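Local coordinates for YfkN protein (PDB 3GVE) that is of unassigned function but belongs to the calcineurin-like phosphoesterase family and binds a manganese and a magnesium ion at neighbouring sites, at residues Leu12-Thr17 with Leu58-Gly63; Ile211-His216 with Asp243-Gly248; Pro276-Ser281 with Gly288-Lys293. All blocks are in the same frame, centred on the assembly; numbering follows the deposited sequence. Where two conformers were deposited one is given.

In the fold
The three contacts come in series along the chain and meet in the core of a calcineurin-like beta sandwich. Interaction 1 pairs strands 9-17 and 57-61 of one sheet; interaction 2 pairs strands 210-215 and 244-247 of the other. Interaction 3 spans the two, setting strand 275-280, neighbour of 244-247, against strand 286-297, neighbour of 9-17. Their centres lie about 8 to 9 Å apart. N62 of interaction 1 bonds to A215 and H216 of interaction 2, while backbone bonds tie I14 to I290 and S247 to V278. Both layers thus send their C-terminal strand ends, in interactions 1 and 2, toward the two-metal site, with interaction 3 joining the two sheets through side-chain packing.

Interaction 1: residues Leu12-Thr17 with Leu58-Gly63; sequences LSILAT and LLVDNG
T17 and D61 meet at the C-terminal ends of two parallel strands, their side chains crossing at about a right angle. From the CB of D61, which lies 3.6 Å from T17 OG1, the chain runs to a CG anti to the backbone N (chi1 -175°), and the carboxylate then splits its work. D61 OD1 accepts the T17 OG1 hydroxyl at 2.7 Å through its anti lone pair; D61 OD2 takes the backbone N of G63 at 3.0 Å from above the carboxylate plane, closing an Asx turn. Behind this pair the strands form a regular parallel ladder: L15 N gives to L58 O at 2.8 Å, and L15 O receives V60 N at 2.9 Å. On the face of I14, L58 and V60, the A16 CB touches V60 CG2 at 3.8 Å, and this apolar surface packs on I212, L214 and I246 of the opposing sheet. T17 O closes the ladder by accepting N62 N at 2.7 Å, in a bent bond of 139°. T17 OG1 is also bonded to Y101 OH. With each carboxylate oxygen engaged, D61 is held against rotation and shapes the turn into G63, just ahead of the metal ligand D64.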
loop_
_atom_site.group_PDB
_atom_site.type_symbol
_atom_site.label_atom_id
_atom_site.label_comp_id
_atom_site.label_asym_id
_atom_site.label_seq_id
_atom_site.Cartn_x
_atom_site.Cartn_y
_atom_site.Cartn_z
ATOM N N LEU A 12 -9.039 -28.618 18.761
ATOM C CA LEU A 12 -9.683 -27.797 17.752
ATOM C C LEU A 12 -8.640 -26.819 17.185
ATOM O O LEU A 12 -7.930 -26.177 17.932
ATOM C CB LEU A 12 -10.848 -27.034 18.397
ATOM C CG LEU A 12 -11.600 -26.054 17.505
ATOM C CD1 LEU A 12 -12.271 -26.808 16.361
ATOM C CD2 LEU A 12 -12.626 -25.290 18.316
ATOM N N SER A 13 -8.533 -26.745 15.864
ATOM C CA SER A 13 -7.624 -25.804 15.218
ATOM C C SER A 13 -8.436 -24.738 14.508
ATOM O O SER A 13 -9.437 -25.034 13.886
ATOM C CB SER A 13 -6.750 -26.518 14.204
ATOM O OG SER A 13 -5.865 -27.407 14.836
ATOM N N ILE A 14 -7.994 -23.496 14.609
ATOM C CA ILE A 14 -8.639 -22.399 13.907
ATOM C C ILE A 14 -7.608 -21.778 12.988
ATOM O O ILE A 14 -6.570 -21.348 13.439
ATOM C CB ILE A 14 -9.141 -21.315 14.901
ATOM C CG1 ILE A 14 -10.109 -21.904 15.936
ATOM C CG2 ILE A 14 -9.817 -20.170 14.154
ATOM C CD1 ILE A 14 -10.149 -21.109 17.210
ATOM N N LEU A 15 -7.911 -21.748 11.699
ATOM C CA LEU A 15 -7.042 -21.106 10.704
ATOM C C LEU A 15 -7.644 -19.762 10.323
ATOM O O LEU A 15 -8.847 -19.667 10.193
ATOM C CB LEU A 15 -6.936 -21.987 9.470
ATOM C CG LEU A 15 -6.580 -23.462 9.720
ATOM C CD1 LEU A 15 -6.488 -24.183 8.381
ATOM C CD2 LEU A 15 -5.277 -23.606 10.498
ATOM N N ALA A 16 -6.807 -18.739 10.148
ATOM C CA ALA A 16 -7.308 -17.372 9.957
ATOM C C ALA A 16 -6.550 -16.556 8.931
ATOM O O ALA A 16 -5.308 -16.539 8.937
ATOM C CB ALA A 16 -7.299 -16.612 11.289
ATOM N N THR A 17 -7.308 -15.849 8.084
ATOM C CA THR A 17 -6.685 -14.827 7.202
ATOM C C THR A 17 -7.133 -13.461 7.652
ATOM O O THR A 17 -8.190 -13.307 8.374
ATOM C CB THR A 17 -7.069 -15.082 5.740
ATOM O OG1 THR A 17 -8.512 -15.237 5.633
ATOM C CG2 THR A 17 -6.406 -16.331 5.227
ATOM N N LEU A 58 -11.381 -25.222 11.738
ATOM C CA LEU A 58 -12.225 -24.136 11.288
ATOM C C LEU A 58 -11.371 -23.141 10.521
ATOM O O LEU A 58 -10.189 -23.039 10.779
ATOM C CB LEU A 58 -12.857 -23.443 12.496
ATOM C CG LEU A 58 -13.656 -24.374 13.410
ATOM C CD1 LEU A 58 -14.032 -23.599 14.663
ATOM C CD2 LEU A 58 -14.905 -24.911 12.676
ATOM N N LEU A 59 -12.003 -22.409 9.605
ATOM C CA LEU A 59 -11.331 -21.420 8.776
ATOM C C LEU A 59 -12.131 -20.111 8.787
ATOM O O LEU A 59 -13.294 -20.076 8.467
ATOM C CB LEU A 59 -11.172 -21.963 7.353
ATOM C CG LEU A 59 -10.654 -20.975 6.295
ATOM C CD1 LEU A 59 -9.222 -20.518 6.605
ATOM C CD2 LEU A 59 -10.719 -21.639 4.914
ATOM N N VAL A 60 -11.465 -19.038 9.181
ATOM C CA VAL A 60 -12.123 -17.732 9.335
ATOM C C VAL A 60 -11.328 -16.620 8.679
ATOM O O VAL A 60 -10.119 -16.681 8.579
ATOM C CB VAL A 60 -12.355 -17.388 10.836
ATOM C CG1 VAL A 60 -13.195 -18.494 11.499
ATOM C CG2 VAL A 60 -11.039 -17.210 11.580
ATOM N N ASP A 61 -12.044 -15.606 8.231
ATOM C CA ASP A 61 -11.408 -14.391 7.721
ATOM C C ASP A 61 -11.709 -13.216 8.631
ATOM O O ASP A 61 -12.806 -13.108 9.155
ATOM C CB ASP A 61 -11.886 -14.052 6.317
ATOM C CG ASP A 61 -11.141 -12.869 5.744
ATOM O OD1 ASP A 61 -9.948 -12.999 5.420
ATOM O OD2 ASP A 61 -11.735 -11.800 5.675
ATOM N N ASN A 62 -10.729 -12.334 8.781
ATOM C CA ASN A 62 -10.845 -11.212 9.706
ATOM C C ASN A 62 -11.121 -9.827 9.115
ATOM O O ASN A 62 -10.987 -8.837 9.815
ATOM C CB ASN A 62 -9.594 -11.157 10.592
ATOM C CG ASN A 62 -9.878 -10.564 11.971
ATOM O OD1 ASN A 62 -10.903 -10.847 12.578
ATOM N ND2 ASN A 62 -8.938 -9.747 12.472
ATOM N N GLY A 63 -11.529 -9.771 7.846
ATOM C CA GLY A 63 -11.920 -8.509 7.232
ATOM C C GLY A 63 -10.805 -7.773 6.500
ATOM O O GLY A 63 -9.686 -8.250 6.416
#

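Interaction 2: residues Ile211-His216 with Asp243-Gly248; sequences IIALAH and DAIISG. With MG (magnesium ion), chain D.
L214 and I246 lie side by side and point the same way, so that L214 CD2 rests on I246 CG1 at 3.8 Å. Both leave the sheet on the face that also carries I212 and A244, and it is this face that packs on I14 and A16 of the other layer. On the reverse face A215 CB sits against I245 CG2 at 4.0 Å, where helix 232-238 covers them through L235 and A236. That helix links the two strands in a beta-alpha-beta unit, and the strands run parallel at 15°. The backbone bonds between them are straightest at the middle, with I246 N meeting A213 O at 2.9 Å almost head-on. At the N-terminal end D243 folds back: its CG stands anti to the carbonyl carbon (chi1 -58°), and D243 OD2 takes I211 N at 2.8 Å through the anti lone pair. In return D243 N gives to I211 O at 2.9 Å. At the other end H216 follows the strand, its CB directed away from 243-248, and H216 NE2 binds the magnesium ion at 2.3 Å; D64, N108, H249 and a water complete the site. H216 ND1 is bonded to N62 O, so both ring nitrogens are engaged. Held at ND1 by this second-shell carbonyl and at NE2 by the metal, the imidazole is probably restricted in its rotation.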
loop_
_atom_site.group_PDB
_atom_site.type_symbol
_atom_site.label_atom_id
_atom_site.label_comp_id
_atom_site.label_asym_id
_atom_site.label_seq_id
_atom_site.Cartn_x
_atom_site.Cartn_y
_atom_site.Cartn_z
ATOM N N ILE A 211 -15.937 -19.463 22.053
ATOM C CA ILE A 211 -16.225 -18.184 21.414
ATOM C C ILE A 211 -14.964 -17.653 20.719
ATOM O O ILE A 211 -13.924 -17.486 21.354
ATOM C CB ILE A 211 -16.771 -17.134 22.432
ATOM C CG1 ILE A 211 -18.183 -17.530 22.911
ATOM C CG2 ILE A 211 -16.794 -15.736 21.798
ATOM C CD1 ILE A 211 -18.748 -16.635 23.995
ATOM N N ILE A 212 -15.096 -17.387 19.412
ATOM C CA ILE A 212 -13.943 -16.881 18.573
ATOM C C ILE A 212 -14.270 -15.472 18.188
ATOM O O ILE A 212 -15.346 -15.188 17.608
ATOM C CB ILE A 212 -13.771 -17.774 17.351
ATOM C CG1 ILE A 212 -13.428 -19.217 17.786
ATOM C CG2 ILE A 212 -12.631 -17.201 16.507
ATOM C CD1 ILE A 212 -13.572 -20.225 16.688
ATOM N N ALA A 213 -13.388 -14.545 18.559
ATOM C CA ALA A 213 -13.553 -13.153 18.162
ATOM C C ALA A 213 -12.810 -12.866 16.873
ATOM O O ALA A 213 -11.553 -13.058 16.859
ATOM C CB ALA A 213 -12.992 -12.246 19.287
ATOM N N LEU A 214 -13.530 -12.420 15.862
ATOM C CA LEU A 214 -12.938 -11.898 14.651
ATOM C C LEU A 214 -12.804 -10.387 14.873
ATOM O O LEU A 214 -13.670 -9.601 14.549
ATOM C CB LEU A 214 -13.809 -12.270 13.454
ATOM C CG LEU A 214 -14.158 -13.773 13.383
ATOM C CD1 LEU A 214 -15.048 -14.082 12.199
ATOM C CD2 LEU A 214 -12.935 -14.672 13.366
ATOM N N ALA A 215 -11.693 -10.026 15.502
ATOM C CA ALA A 215 -11.476 -8.669 15.953
ATOM C C ALA A 215 -10.654 -7.907 14.931
ATOM O O ALA A 215 -9.448 -8.020 14.894
ATOM C CB ALA A 215 -10.776 -8.689 17.308
ATOM N N HIS A 216 -11.339 -7.134 14.094
ATOM C CA HIS A 216 -10.627 -6.349 13.080
ATOM C C HIS A 216 -10.101 -5.089 13.741
ATOM O O HIS A 216 -10.669 -4.016 13.645
ATOM C CB HIS A 216 -11.432 -6.001 11.816
ATOM C CG HIS A 216 -10.555 -5.435 10.737
ATOM N ND1 HIS A 216 -9.894 -6.239 9.838
ATOM C CD2 HIS A 216 -10.108 -4.177 10.508
ATOM C CE1 HIS A 216 -9.115 -5.499 9.072
ATOM N NE2 HIS A 216 -9.233 -4.241 9.451
ATOM N N ASP A 243 -12.515 -17.229 23.891
ATOM C CA ASP A 243 -11.530 -18.306 23.906
ATOM C C ASP A 243 -10.385 -18.167 22.904
ATOM O O ASP A 243 -9.370 -18.811 23.052
ATOM C CB ASP A 243 -12.227 -19.645 23.707
ATOM C CG ASP A 243 -13.278 -19.887 24.770
ATOM O OD1 ASP A 243 -12.918 -19.947 25.957
ATOM O OD2 ASP A 243 -14.454 -19.964 24.421
ATOM N N ALA A 244 -10.582 -17.342 21.879
ATOM C CA ALA A 244 -9.572 -17.136 20.837
ATOM C C ALA A 244 -9.846 -15.813 20.163
ATOM O O ALA A 244 -10.988 -15.468 19.962
ATOM C CB ALA A 244 -9.649 -18.259 19.823
ATOM N N ILE A 245 -8.776 -15.111 19.802
ATOM C CA ILE A 245 -8.880 -13.820 19.125
ATOM C C ILE A 245 -8.050 -13.804 17.847
ATOM O O ILE A 245 -6.862 -14.064 17.864
ATOM C CB ILE A 245 -8.413 -12.656 20.034
ATOM C CG1 ILE A 245 -9.273 -12.595 21.301
ATOM C CG2 ILE A 245 -8.483 -11.330 19.273
ATOM C CD1 ILE A 245 -8.679 -11.677 22.415
ATOM N N ILE A 246 -8.710 -13.486 16.745
ATOM C CA ILE A 246 -8.032 -13.174 15.500
ATOM C C ILE A 246 -7.923 -11.642 15.435
ATOM O O ILE A 246 -8.914 -10.947 15.586
ATOM C CB ILE A 246 -8.807 -13.689 14.273
ATOM C CG1 ILE A 246 -9.272 -15.148 14.450
ATOM C CG2 ILE A 246 -7.972 -13.517 13.003
ATOM C CD1 ILE A 246 -8.196 -16.107 14.883
ATOM N N SER A 247 -6.710 -11.150 15.211
ATOM C CA SER A 247 -6.441 -9.732 15.169
ATOM C C SER A 247 -5.947 -9.406 13.773
ATOM O O SER A 247 -5.469 -10.232 13.046
ATOM C CB SER A 247 -5.392 -9.386 16.235
ATOM O OG SER A 247 -5.013 -8.023 16.224
ATOM N N GLY A 248 -6.088 -8.152 13.424
ATOM C CA GLY A 248 -5.655 -7.616 12.135
ATOM C C GLY A 248 -5.469 -6.100 12.208
ATOM O O GLY A 248 -5.032 -5.582 13.220
HETATM MG MG MG D . -8.306 -2.284 8.607
HETATM O O HOH W 1 -5.961 -2.181 7.939
#

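Interaction 3: residues Pro276-Ser281 with Gly288-Lys293; sequences PVVMPS and GVIDLK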
loop_
_atom_site.group_PDB
_atom_site.type_symbol
_atom_site.label_atom_id
_atom_site.label_comp_id
_atom_site.label_asym_id
_atom_site.label_seq_id
_atom_site.Cartn_x
_atom_site.Cartn_y
_atom_site.Cartn_z
ATOM N N PRO A 276 -5.300 -17.197 23.315
ATOM C CA PRO A 276 -4.486 -17.189 22.094
ATOM C C PRO A 276 -4.959 -16.092 21.137
ATOM O O PRO A 276 -6.156 -15.875 20.964
ATOM C CB PRO A 276 -4.717 -18.586 21.498
ATOM C CG PRO A 276 -6.013 -19.033 22.035
ATOM C CD PRO A 276 -6.175 -18.386 23.389
ATOM N N VAL A 277 -3.981 -15.418 20.550
ATOM C CA VAL A 277 -4.202 -14.327 19.618
ATOM C C VAL A 277 -3.255 -14.508 18.446
ATOM O O VAL A 277 -2.098 -14.820 18.636
ATOM C CB VAL A 277 -3.857 -12.974 20.277
ATOM C CG1 VAL A 277 -4.036 -11.816 19.281
ATOM C CG2 VAL A 277 -4.707 -12.761 21.533
ATOM N N VAL A 278 -3.759 -14.294 17.245
ATOM C CA VAL A 278 -2.892 -14.298 16.071
ATOM C C VAL A 278 -3.186 -13.086 15.195
ATOM O O VAL A 278 -4.320 -12.649 15.086
ATOM C CB VAL A 278 -3.012 -15.621 15.252
ATOM C CG1 VAL A 278 -2.557 -16.809 16.115
ATOM C CG2 VAL A 278 -4.435 -15.826 14.719
HETATM N N MSE A 279 -2.139 -12.575 14.565
HETATM C CA MSE A 279 -2.255 -11.494 13.589
HETATM C C MSE A 279 -1.346 -11.855 12.420
HETATM O O MSE A 279 -0.132 -11.656 12.462
HETATM C CB MSE A 279 -1.846 -10.135 14.174
HETATM C CG MSE A 279 -1.920 -9.001 13.140
HETATM SE SE MSE A 279 -1.123 -7.347 13.766
HETATM C CE MSE A 279 -2.397 -6.892 15.136
ATOM N N PRO A 280 -1.951 -12.404 11.379
ATOM C CA PRO A 280 -1.165 -12.927 10.259
ATOM C C PRO A 280 -0.913 -11.923 9.136
ATOM O O PRO A 280 -1.272 -12.128 8.003
ATOM C CB PRO A 280 -2.008 -14.108 9.776
ATOM C CG PRO A 280 -3.399 -13.701 10.070
ATOM C CD PRO A 280 -3.319 -12.960 11.388
ATOM N N SER A 281 -0.233 -10.845 9.475
ATOM C CA SER A 281 0.310 -9.902 8.495
ATOM C C SER A 281 -0.815 -9.297 7.636
ATOM O O SER A 281 -1.846 -8.902 8.151
ATOM C CB SER A 281 1.389 -10.613 7.641
ATOM O OG SER A 281 2.096 -9.671 6.846
ATOM N N GLY A 288 -2.783 -17.455 10.107
ATOM C CA GLY A 288 -2.865 -17.570 11.556
ATOM C C GLY A 288 -3.355 -18.955 11.930
ATOM O O GLY A 288 -4.206 -19.514 11.272
ATOM N N VAL A 289 -2.818 -19.483 13.021
ATOM C CA VAL A 289 -3.157 -20.829 13.476
ATOM C C VAL A 289 -3.306 -20.805 14.984
ATOM O O VAL A 289 -2.360 -20.532 15.687
ATOM C CB VAL A 289 -2.067 -21.872 13.069
ATOM C CG1 VAL A 289 -2.469 -23.275 13.515
ATOM C CG2 VAL A 289 -1.819 -21.835 11.568
ATOM N N ILE A 290 -4.510 -21.089 15.461
ATOM C CA ILE A 290 -4.742 -21.251 16.889
ATOM C C ILE A 290 -5.143 -22.691 17.195
ATOM O O ILE A 290 -6.031 -23.235 16.580
ATOM C CB ILE A 290 -5.832 -20.286 17.393
ATOM C CG1 ILE A 290 -5.297 -18.850 17.347
ATOM C CG2 ILE A 290 -6.297 -20.663 18.776
ATOM C CD1 ILE A 290 -6.297 -17.799 17.798
ATOM N N ASP A 291 -4.454 -23.285 18.158
ATOM C CA ASP A 291 -4.776 -24.628 18.636
ATOM C C ASP A 291 -5.401 -24.503 20.014
ATOM O O ASP A 291 -4.873 -23.839 20.879
ATOM C CB ASP A 291 -3.518 -25.501 18.670
ATOM C CG ASP A 291 -2.982 -25.777 17.276
ATOM O OD1 ASP A 291 -3.637 -26.490 16.525
ATOM O OD2 ASP A 291 -1.924 -25.231 16.926
ATOM N N LEU A 292 -6.558 -25.130 20.170
ATOM C CA LEU A 292 -7.240 -25.236 21.460
ATOM C C LEU A 292 -7.305 -26.698 21.877
ATOM O O LEU A 292 -7.709 -27.534 21.098
ATOM C CB LEU A 292 -8.662 -24.694 21.372
ATOM C CG LEU A 292 -8.828 -23.218 20.970
ATOM C CD1 LEU A 292 -10.282 -22.790 20.939
ATOM C CD2 LEU A 292 -7.979 -22.305 21.870
ATOM N N LYS A 293 -6.980 -26.928 23.163
ATOM C CA LYS A 293 -7.272 -28.307 23.753
ATOM C C LYS A 293 -8.425 -28.079 24.717
ATOM O O LYS A 293 -8.332 -27.406 25.704
ATOM C CB LYS A 293 -6.065 -28.843 24.480
ATOM C CG LYS A 293 -4.965 -29.134 23.597
ATOM C CD LYS A 293 -3.697 -29.662 24.303
ATOM C CE LYS A 293 -2.585 -29.973 23.331
ATOM N NZ LYS A 293 -1.297 -30.487 24.079
#
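V278 and I290 make the tightest apolar touch here: V278 CG1 lies 3.6 Å from I290 CG1, the two side chains crossing at a slant. I290 then spreads over P276. I290 CG2, anti to the backbone N (chi1 -69° for CG1), reaches P276 CG at 3.7 Å, while I290 CD1 rests near P276 O, also at 3.7 Å. The P276 side chain crosses those of I290 and L292 at about a right angle, and L292 CD2 meets P276 CG at 3.8 Å. Further along, V278 CG2 lies 3.9 Å from the CA of G288, and P280 CB comes within 3.5 Å of G288 N. Without a side chain there, the glycine lets V278 and P280 come right up to its backbone. The two strands run antiparallel at 167°, but 6.7 Å separates their axes and the contact is made by side chains rather than by a backbone ladder: they belong to the facing sheets of the calcineurin-like sandwich. Strand 244-247 sets the first of them in place, through backbone bonds from I245 to P276 and V278 and from S247 to V278. Strand 9-17 does the same for the second, where I14 pairs with I290 and L12 with L292. I290 also packs on A244 and I246, and L292 on I14 and on V303 of strand 300-312.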